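Local coordinates for protein protocadherin-19 isoform 1 (Danio rerio, PDB 5CO1) that is a calcium-dependent adhesion protein that, in complex with a classical cadherin, appears to mediate homophilic cell adhesion, and is essential for early anterior neurulation, at residues 151-163 with 168-180. Numbering follows the deposited sequence.
Sequences QCRLQGNVPFRLN and FSTLLVDGRLDRE
Leu171 CD1 touches Leu154 CD2 (3.9 Å) and Leu162 CD2 (4.0 Å) and also meets Phe160 CB; its CG, anti to the backbone N (chi1 -170°), carries the branch toward strand 160-163. Farther along, Leu177 CD2 packs against Pro159 CG at 3.7 Å and reaches Phe160 CZ, crossing both side chains at about a right angle. The Phe160 ring turns an edge to Leu172 O, which lies near the ring plane, 3.4 Å from CD2. The ring also meets Tyr185, edge-to-face, and Val207, both from the facing sheet of the cadherin sandwich. Backbone bonds of the antiparallel hairpin fix this register: Leu172 N gives a nearly straight bond to Arg161 O (2.8 Å), Asn163 and Thr170 pair in both directions, and Asp174 N reaches Pro159 O (2.6 Å) from above the carbonyl plane where the strand ends. On the other face, Arg161 lays CG and CD over Asp174, its guanidinium plane 88° from the carboxylate, with NH1 4.8 Å from OD1. At that spacing they form no salt bridge, though the opposite charges probably attract weakly, while Leu171, through Leu154, and Phe160 join the hairpin to the hydrophobic interior of the domain.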
ATOM      1  N   GLN A 151      -1.719 -10.305 -10.749  1.00 64.38           N
ATOM      2  CA  GLN A 151      -1.869 -11.235 -11.862  1.00 60.85           C
ATOM      3  C   GLN A 151      -3.108 -12.052 -11.595  1.00 52.98           C
ATOM      4  O   GLN A 151      -3.403 -12.367 -10.474  1.00 53.52           O
ATOM      5  CB  GLN A 151      -0.657 -12.151 -11.906  1.00 64.57           C
ATOM      6  CG  GLN A 151      -0.571 -12.974 -13.160  1.00 70.80           C
ATOM      7  CD  GLN A 151       0.859 -13.316 -13.526  1.00 84.46           C
ATOM      8  OE1 GLN A 151       1.769 -13.308 -12.678  1.00 78.92           O
ATOM      9  NE2 GLN A 151       1.072 -13.600 -14.809  1.00 87.78           N
ATOM     10  N   CYS A 152      -3.895 -12.335 -12.599  1.00 59.60           N
ATOM     11  CA  CYS A 152      -5.158 -12.994 -12.330  1.00 67.24           C
ATOM     12  C   CYS A 152      -5.607 -13.856 -13.485  1.00 64.33           C
ATOM     13  O   CYS A 152      -4.866 -14.084 -14.432  1.00 70.88           O
ATOM     14  CB  CYS A 152      -6.231 -11.973 -11.935  1.00 71.02           C
ATOM     15  SG  CYS A 152      -6.675 -10.812 -13.232  1.00 78.44           S
ATOM     16  N   ARG A 153      -6.766 -14.460 -13.312  1.00 64.36           N
ATOM     17  CA  ARG A 153      -7.021 -15.769 -13.841  1.00 65.73           C
ATOM     18  C   ARG A 153      -8.455 -16.117 -13.537  1.00 64.38           C
ATOM     19  O   ARG A 153      -8.913 -15.989 -12.402  1.00 59.51           O
ATOM     20  CB  ARG A 153      -6.126 -16.780 -13.146  1.00 77.40           C
ATOM     21  CG  ARG A 153      -5.746 -17.970 -13.995  1.00 78.48           C
ATOM     22  CD  ARG A 153      -5.351 -19.116 -13.094  1.00 71.60           C
ATOM     23  NE  ARG A 153      -6.454 -20.033 -12.933  1.00 73.44           N
ATOM     24  CZ  ARG A 153      -6.350 -21.230 -12.380  1.00 74.37           C
ATOM     25  NH1 ARG A 153      -5.201 -21.630 -11.859  1.00 70.78           N
ATOM     26  NH2 ARG A 153      -7.413 -22.023 -12.334  1.00 82.51           N
ATOM     27  N   LEU A 154      -9.139 -16.586 -14.565  1.00 75.29           N
ATOM     28  CA  LEU A 154     -10.520 -17.029 -14.467  1.00 77.86           C
ATOM     29  C   LEU A 154     -10.515 -18.490 -14.050  1.00 79.28           C
ATOM     30  O   LEU A 154      -9.657 -19.266 -14.487  1.00 75.47           O
ATOM     31  CB  LEU A 154     -11.165 -16.877 -15.843  1.00 78.89           C
ATOM     32  CG  LEU A 154     -12.672 -16.777 -16.001  1.00 78.23           C
ATOM     33  CD1 LEU A 154     -13.343 -15.871 -14.985  1.00 73.66           C
ATOM     34  CD2 LEU A 154     -12.911 -16.267 -17.411  1.00 87.24           C
ATOM     35  N   GLN A 155     -11.434 -18.848 -13.164  1.00 87.38           N
ATOM     36  CA  GLN A 155     -11.470 -20.199 -12.606  1.00 96.74           C
ATOM     37  C   GLN A 155     -12.815 -20.842 -12.866  1.00 94.89           C
ATOM     38  O   GLN A 155     -13.782 -20.165 -13.224  1.00 98.66           O
ATOM     39  CB  GLN A 155     -11.198 -20.176 -11.099  1.00 99.74           C
ATOM     40  CG  GLN A 155      -9.926 -20.884 -10.680  1.00 98.03           C
ATOM     41  CD  GLN A 155      -9.745 -20.877  -9.181  1.00 99.71           C
ATOM     42  OE1 GLN A 155     -10.352 -20.059  -8.489  1.00 94.32           O
ATOM     43  NE2 GLN A 155      -8.913 -21.790  -8.665  1.00 91.58           N
ATOM     44  N   GLY A 156     -12.871 -22.151 -12.643  1.00 98.99           N
ATOM     45  CA  GLY A 156     -13.805 -23.011 -13.355  1.00105.38           C
ATOM     46  C   GLY A 156     -13.493 -22.959 -14.833  1.00104.50           C
ATOM     47  O   GLY A 156     -12.785 -22.061 -15.294  1.00113.82           O
ATOM     48  N   ASN A 157     -14.013 -23.908 -15.592  1.00106.28           N
ATOM     49  CA  ASN A 157     -14.058 -23.715 -17.026  1.00118.21           C
ATOM     50  C   ASN A 157     -15.478 -23.612 -17.606  1.00113.57           C
ATOM     51  O   ASN A 157     -16.445 -24.209 -17.115  1.00 95.29           O
ATOM     52  CB  ASN A 157     -13.145 -24.700 -17.776  1.00121.95           C
ATOM     53  CG  ASN A 157     -13.791 -26.046 -18.009  1.00125.01           C
ATOM     54  OD1 ASN A 157     -14.234 -26.706 -17.070  1.00132.79           O
ATOM     55  ND2 ASN A 157     -13.787 -26.494 -19.259  1.00124.78           N
ATOM     56  N   VAL A 158     -15.574 -22.730 -18.592  1.00114.71           N
ATOM     57  CA  VAL A 158     -16.758 -21.931 -18.865  1.00 99.59           C
ATOM     58  C   VAL A 158     -16.491 -21.217 -20.188  1.00 96.18           C
ATOM     59  O   VAL A 158     -15.345 -21.102 -20.635  1.00 92.91           O
ATOM     60  CB  VAL A 158     -17.068 -20.875 -17.759  1.00 91.09           C
ATOM     61  CG1 VAL A 158     -17.712 -21.521 -16.539  1.00 88.17           C
ATOM     62  CG2 VAL A 158     -15.828 -20.078 -17.367  1.00 89.87           C
ATOM     63  N   PRO A 159     -17.549 -20.751 -20.834  1.00 94.96           N
ATOM     64  CA  PRO A 159     -17.412 -20.308 -22.193  1.00 97.74           C
ATOM     65  C   PRO A 159     -17.024 -18.840 -22.255  1.00103.64           C
ATOM     66  O   PRO A 159     -17.399 -18.131 -23.198  1.00110.87           O
ATOM     67  CB  PRO A 159     -18.811 -20.507 -22.733  1.00105.51           C
ATOM     68  CG  PRO A 159     -19.686 -20.189 -21.558  1.00102.73           C
ATOM     69  CD  PRO A 159     -18.926 -20.596 -20.339  1.00 96.51           C
ATOM     70  N   PHE A 160     -16.302 -18.378 -21.238  1.00 96.07           N
ATOM     71  CA  PHE A 160     -15.680 -17.062 -21.282  1.00 87.65           C
ATOM     72  C   PHE A 160     -14.172 -17.216 -21.136  1.00 84.97           C
ATOM     73  O   PHE A 160     -13.674 -18.322 -20.925  1.00 88.73           O
ATOM     74  CB  PHE A 160     -16.239 -16.181 -20.169  1.00 80.61           C
ATOM     75  CG  PHE A 160     -17.729 -16.215 -20.065  1.00 81.13           C
ATOM     76  CD1 PHE A 160     -18.359 -17.160 -19.285  1.00 86.15           C
ATOM     77  CD2 PHE A 160     -18.508 -15.325 -20.778  1.00 87.51           C
ATOM     78  CE1 PHE A 160     -19.740 -17.185 -19.175  1.00 87.14           C
ATOM     79  CE2 PHE A 160     -19.886 -15.339 -20.668  1.00 82.76           C
ATOM     80  CZ  PHE A 160     -20.502 -16.270 -19.870  1.00 84.16           C
ATOM     81  N   ARG A 161     -13.450 -16.111 -21.280  1.00 82.15           N
ATOM     82  CA  ARG A 161     -12.045 -16.063 -20.921  1.00 83.84           C
ATOM     83  C   ARG A 161     -11.622 -14.638 -20.593  1.00 77.48           C
ATOM     84  O   ARG A 161     -12.299 -13.697 -20.960  1.00 93.57           O
ATOM     85  CB  ARG A 161     -11.201 -16.621 -22.056  1.00 87.70           C
ATOM     86  CG  ARG A 161     -11.449 -15.954 -23.387  1.00 95.05           C
ATOM     87  CD  ARG A 161     -10.363 -16.324 -24.375  1.00105.50           C
ATOM     88  NE  ARG A 161      -9.118 -15.628 -24.085  1.00108.01           N
ATOM     89  CZ  ARG A 161      -8.001 -15.758 -24.795  1.00121.68           C
ATOM     90  NH1 ARG A 161      -7.965 -16.583 -25.833  1.00122.02           N
ATOM     91  NH2 ARG A 161      -6.914 -15.067 -24.463  1.00129.36           N
ATOM     92  N   LEU A 162     -10.559 -14.488 -19.818  1.00 79.04           N
ATOM     93  CA  LEU A 162      -9.981 -13.176 -19.558  1.00 81.70           C
ATOM     94  C   LEU A 162      -8.876 -12.935 -20.566  1.00 91.19           C
ATOM     95  O   LEU A 162      -8.146 -13.860 -20.913  1.00 97.16           O
ATOM     96  CB  LEU A 162      -9.375 -13.109 -18.158  1.00 80.90           C
ATOM     97  CG  LEU A 162     -10.257 -12.777 -16.954  1.00 78.38           C
ATOM     98  CD1 LEU A 162      -9.371 -12.622 -15.723  1.00 74.51           C
ATOM     99  CD2 LEU A 162     -11.053 -11.508 -17.185  1.00 72.63           C
ATOM    100  N   ASN A 163      -8.709 -11.684 -20.978  1.00 94.29           N
ATOM    101  CA  ASN A 163      -7.596 -11.319 -21.838  1.00 98.76           C
ATOM    102  C   ASN A 163      -6.656 -10.343 -21.147  1.00 99.06           C
ATOM    103  O   ASN A 163      -7.085  -9.360 -20.556  1.00 97.92           O
ATOM    104  CB  ASN A 163      -8.115 -10.731 -23.146  1.00109.18           C
ATOM    105  CG  ASN A 163      -7.816 -11.612 -24.342  1.00112.97           C
ATOM    106  OD1 ASN A 163      -8.497 -12.611 -24.570  1.00113.01           O
ATOM    107  ND2 ASN A 163      -6.812 -11.230 -25.132  1.00112.97           N
ATOM    108  N   PHE A 168      -5.049  -3.659 -17.555  1.00 90.71           N
ATOM    109  CA  PHE A 168      -6.424  -4.145 -17.486  1.00 90.59           C
ATOM    110  C   PHE A 168      -6.616  -5.468 -18.201  1.00 82.33           C
ATOM    111  O   PHE A 168      -5.800  -5.889 -19.029  1.00 74.39           O
ATOM    112  CB  PHE A 168      -7.410  -3.127 -18.062  1.00 95.70           C
ATOM    113  CG  PHE A 168      -7.308  -2.978 -19.545  1.00103.21           C
ATOM    114  CD1 PHE A 168      -6.232  -2.320 -20.112  1.00111.63           C
ATOM    115  CD2 PHE A 168      -8.235  -3.576 -20.379  1.00110.76           C
ATOM    116  CE1 PHE A 168      -6.107  -2.213 -21.487  1.00115.36           C
ATOM    117  CE2 PHE A 168      -8.122  -3.470 -21.752  1.00113.00           C
ATOM    118  CZ  PHE A 168      -7.055  -2.788 -22.309  1.00115.03           C
ATOM    119  N   SER A 169      -7.750  -6.087 -17.897  1.00 78.67           N
ATOM    120  CA  SER A 169      -8.129  -7.354 -18.497  1.00 78.84           C
ATOM    121  C   SER A 169      -9.562  -7.291 -19.031  1.00 74.60           C
ATOM    122  O   SER A 169     -10.446  -6.677 -18.433  1.00 68.02           O
ATOM    123  CB  SER A 169      -8.021  -8.468 -17.456  1.00 79.40           C
ATOM    124  OG  SER A 169      -6.702  -8.946 -17.377  1.00 80.75           O
ATOM    125  N   THR A 170      -9.815  -8.024 -20.097  1.00 76.09           N
ATOM    126  CA  THR A 170     -11.128  -8.005 -20.696  1.00 82.76           C
ATOM    127  C   THR A 170     -11.780  -9.382 -20.617  1.00 77.79           C
ATOM    128  O   THR A 170     -11.150 -10.396 -20.926  1.00 86.54           O
ATOM    129  CB  THR A 170     -11.072  -7.486 -22.144  1.00 87.31           C
ATOM    130  OG1 THR A 170     -12.400  -7.416 -22.649  1.00114.70           O
ATOM    131  CG2 THR A 170     -10.234  -8.385 -23.055  1.00 83.12           C
ATOM    132  N   LEU A 171     -13.000  -9.415 -20.098  1.00 67.67           N
ATOM    133  CA  LEU A 171     -13.801 -10.635 -20.057  1.00 66.95           C
ATOM    134  C   LEU A 171     -14.546 -10.879 -21.377  1.00 80.37           C
ATOM    135  O   LEU A 171     -15.490 -10.155 -21.698  1.00 81.98           O
ATOM    136  CB  LEU A 171     -14.820 -10.511 -18.929  1.00 66.13           C
ATOM    137  CG  LEU A 171     -15.602 -11.773 -18.576  1.00 72.81           C
ATOM    138  CD1 LEU A 171     -14.684 -12.920 -18.167  1.00 74.64           C
ATOM    139  CD2 LEU A 171     -16.575 -11.460 -17.454  1.00 71.11           C
ATOM    140  N   LEU A 172     -14.128 -11.895 -22.132  1.00 86.95           N
ATOM    141  CA  LEU A 172     -14.716 -12.207 -23.447  1.00 88.45           C
ATOM    142  C   LEU A 172     -15.685 -13.386 -23.395  1.00 90.43           C
ATOM    143  O   LEU A 172     -15.791 -14.055 -22.380  1.00 94.17           O
ATOM    144  CB  LEU A 172     -13.618 -12.562 -24.442  1.00 86.05           C
ATOM    145  CG  LEU A 172     -12.430 -11.618 -24.486  1.00 89.72           C
ATOM    146  CD1 LEU A 172     -11.499 -12.001 -25.629  1.00 90.74           C
ATOM    147  CD2 LEU A 172     -12.901 -10.178 -24.621  1.00 92.50           C
ATOM    148  N   VAL A 173     -16.298 -13.705 -24.530  1.00 96.71           N
ATOM    149  CA  VAL A 173     -16.873 -15.033 -24.725  1.00102.26           C
ATOM    150  C   VAL A 173     -15.879 -15.940 -25.471  1.00105.91           C
ATOM    151  O   VAL A 173     -15.094 -15.469 -26.305  1.00 92.59           O
ATOM    152  CB  VAL A 173     -18.237 -14.974 -25.444  1.00101.87           C
ATOM    153  CG1 VAL A 173     -19.021 -13.729 -25.030  1.00 95.87           C
ATOM    154  CG2 VAL A 173     -18.058 -15.023 -26.949  1.00106.51           C
ATOM    155  N   ASP A 174     -15.831 -17.208 -25.061  1.00104.30           N
ATOM    156  CA  ASP A 174     -14.845 -18.176 -25.564  1.00107.02           C
ATOM    157  C   ASP A 174     -15.572 -19.410 -26.068  1.00108.17           C
ATOM    158  O   ASP A 174     -14.948 -20.429 -26.356  1.00100.72           O
ATOM    159  CB  ASP A 174     -13.868 -18.587 -24.446  1.00118.63           C
ATOM    160  CG  ASP A 174     -12.654 -19.397 -24.962  1.00120.24           C
ATOM    161  OD1 ASP A 174     -12.091 -19.012 -26.012  1.00109.15           O
ATOM    162  OD2 ASP A 174     -12.222 -20.371 -24.274  1.00102.08           O
ATOM    163  N   GLY A 175     -16.894 -19.313 -26.169  1.00117.15           N
ATOM    164  CA  GLY A 175     -17.731 -20.471 -26.443  1.00117.69           C
ATOM    165  C   GLY A 175     -19.050 -20.072 -27.071  1.00122.37           C
ATOM    166  O   GLY A 175     -19.552 -18.966 -26.846  1.00114.82           O
ATOM    167  N   ARG A 176     -19.584 -20.960 -27.902  1.00129.00           N
ATOM    168  CA  ARG A 176     -21.007 -20.974 -28.202  1.00129.53           C
ATOM    169  C   ARG A 176     -21.803 -20.826 -26.902  1.00118.30           C
ATOM    170  O   ARG A 176     -21.628 -21.605 -25.961  1.00102.26           O
ATOM    171  CB  ARG A 176     -21.385 -22.281 -28.919  1.00140.82           C
ATOM    172  CG  ARG A 176     -22.816 -22.320 -29.450  1.00142.82           C
ATOM    173  CD  ARG A 176     -22.877 -22.695 -30.924  1.00138.16           C
ATOM    174  NE  ARG A 176     -22.256 -21.667 -31.764  1.00142.97           N
ATOM    175  CZ  ARG A 176     -22.570 -21.428 -33.038  1.00142.45           C
ATOM    176  NH1 ARG A 176     -23.522 -22.128 -33.646  1.00146.12           N
ATOM    177  NH2 ARG A 176     -21.928 -20.475 -33.708  1.00124.29           N
ATOM    178  N   LEU A 177     -22.612 -19.776 -26.835  1.00107.05           N
ATOM    179  CA  LEU A 177     -23.617 -19.628 -25.787  1.00108.44           C
ATOM    180  C   LEU A 177     -24.994 -19.845 -26.376  1.00111.44           C
ATOM    181  O   LEU A 177     -25.218 -19.524 -27.538  1.00119.71           O
ATOM    182  CB  LEU A 177     -23.554 -18.217 -25.221  1.00111.24           C
ATOM    183  CG  LEU A 177     -22.248 -17.869 -24.509  1.00104.24           C
ATOM    184  CD1 LEU A 177     -21.833 -16.427 -24.743  1.00101.29           C
ATOM    185  CD2 LEU A 177     -22.422 -18.144 -23.030  1.00105.11           C
ATOM    186  N   ASP A 178     -25.925 -20.340 -25.565  1.00114.93           N
ATOM    187  CA  ASP A 178     -27.362 -20.158 -25.832  1.00116.51           C
ATOM    188  C   ASP A 178     -28.182 -20.207 -24.548  1.00108.03           C
ATOM    189  O   ASP A 178     -28.132 -21.197 -23.818  1.00104.22           O
ATOM    190  CB  ASP A 178     -27.899 -21.199 -26.836  1.00118.93           C
ATOM    191  CG  ASP A 178     -27.448 -22.615 -26.519  1.00117.98           C
ATOM    192  OD1 ASP A 178     -26.460 -22.783 -25.778  1.00132.14           O
ATOM    193  OD2 ASP A 178     -28.078 -23.566 -27.021  1.00115.91           O
ATOM    194  N   ARG A 179     -29.019 -19.189 -24.343  1.00106.93           N
ATOM    195  CA  ARG A 179     -29.773 -19.036 -23.088  1.00102.97           C
ATOM    196  C   ARG A 179     -30.508 -20.323 -22.670  1.00108.39           C
ATOM    197  O   ARG A 179     -30.871 -20.470 -21.503  1.00 94.15           O
ATOM    198  CB  ARG A 179     -30.763 -17.855 -23.174  1.00 96.29           C
ATOM    199  CG  ARG A 179     -31.227 -17.341 -21.813  1.00100.69           C
ATOM    200  CD  ARG A 179     -32.246 -16.217 -21.917  1.00107.31           C
ATOM    201  NE  ARG A 179     -33.606 -16.721 -22.105  1.00124.54           N
ATOM    202  CZ  ARG A 179     -34.594 -16.043 -22.685  1.00132.05           C
ATOM    203  NH1 ARG A 179     -35.786 -16.610 -22.831  1.00138.30           N
ATOM    204  NH2 ARG A 179     -34.404 -14.801 -23.119  1.00138.54           N
ATOM    205  N   GLU A 180     -30.687 -21.258 -23.608  1.00121.71           N
ATOM    206  CA  GLU A 180     -31.495 -22.458 -23.370  1.00130.19           C
ATOM    207  C   GLU A 180     -30.676 -23.505 -22.599  1.00133.06           C
ATOM    208  O   GLU A 180     -31.131 -24.033 -21.577  1.00132.27           O
ATOM    209  CB  GLU A 180     -32.034 -23.066 -24.686  1.00142.52           C
ATOM    210  CG  GLU A 180     -31.973 -22.184 -25.936  1.00154.57           C
ATOM    211  CD  GLU A 180     -32.721 -20.866 -25.802  1.00159.11           C
ATOM    212  OE1 GLU A 180     -32.210 -19.836 -26.303  1.00145.58           O
ATOM    213  OE2 GLU A 180     -33.828 -20.865 -25.222  1.00156.69           O
TER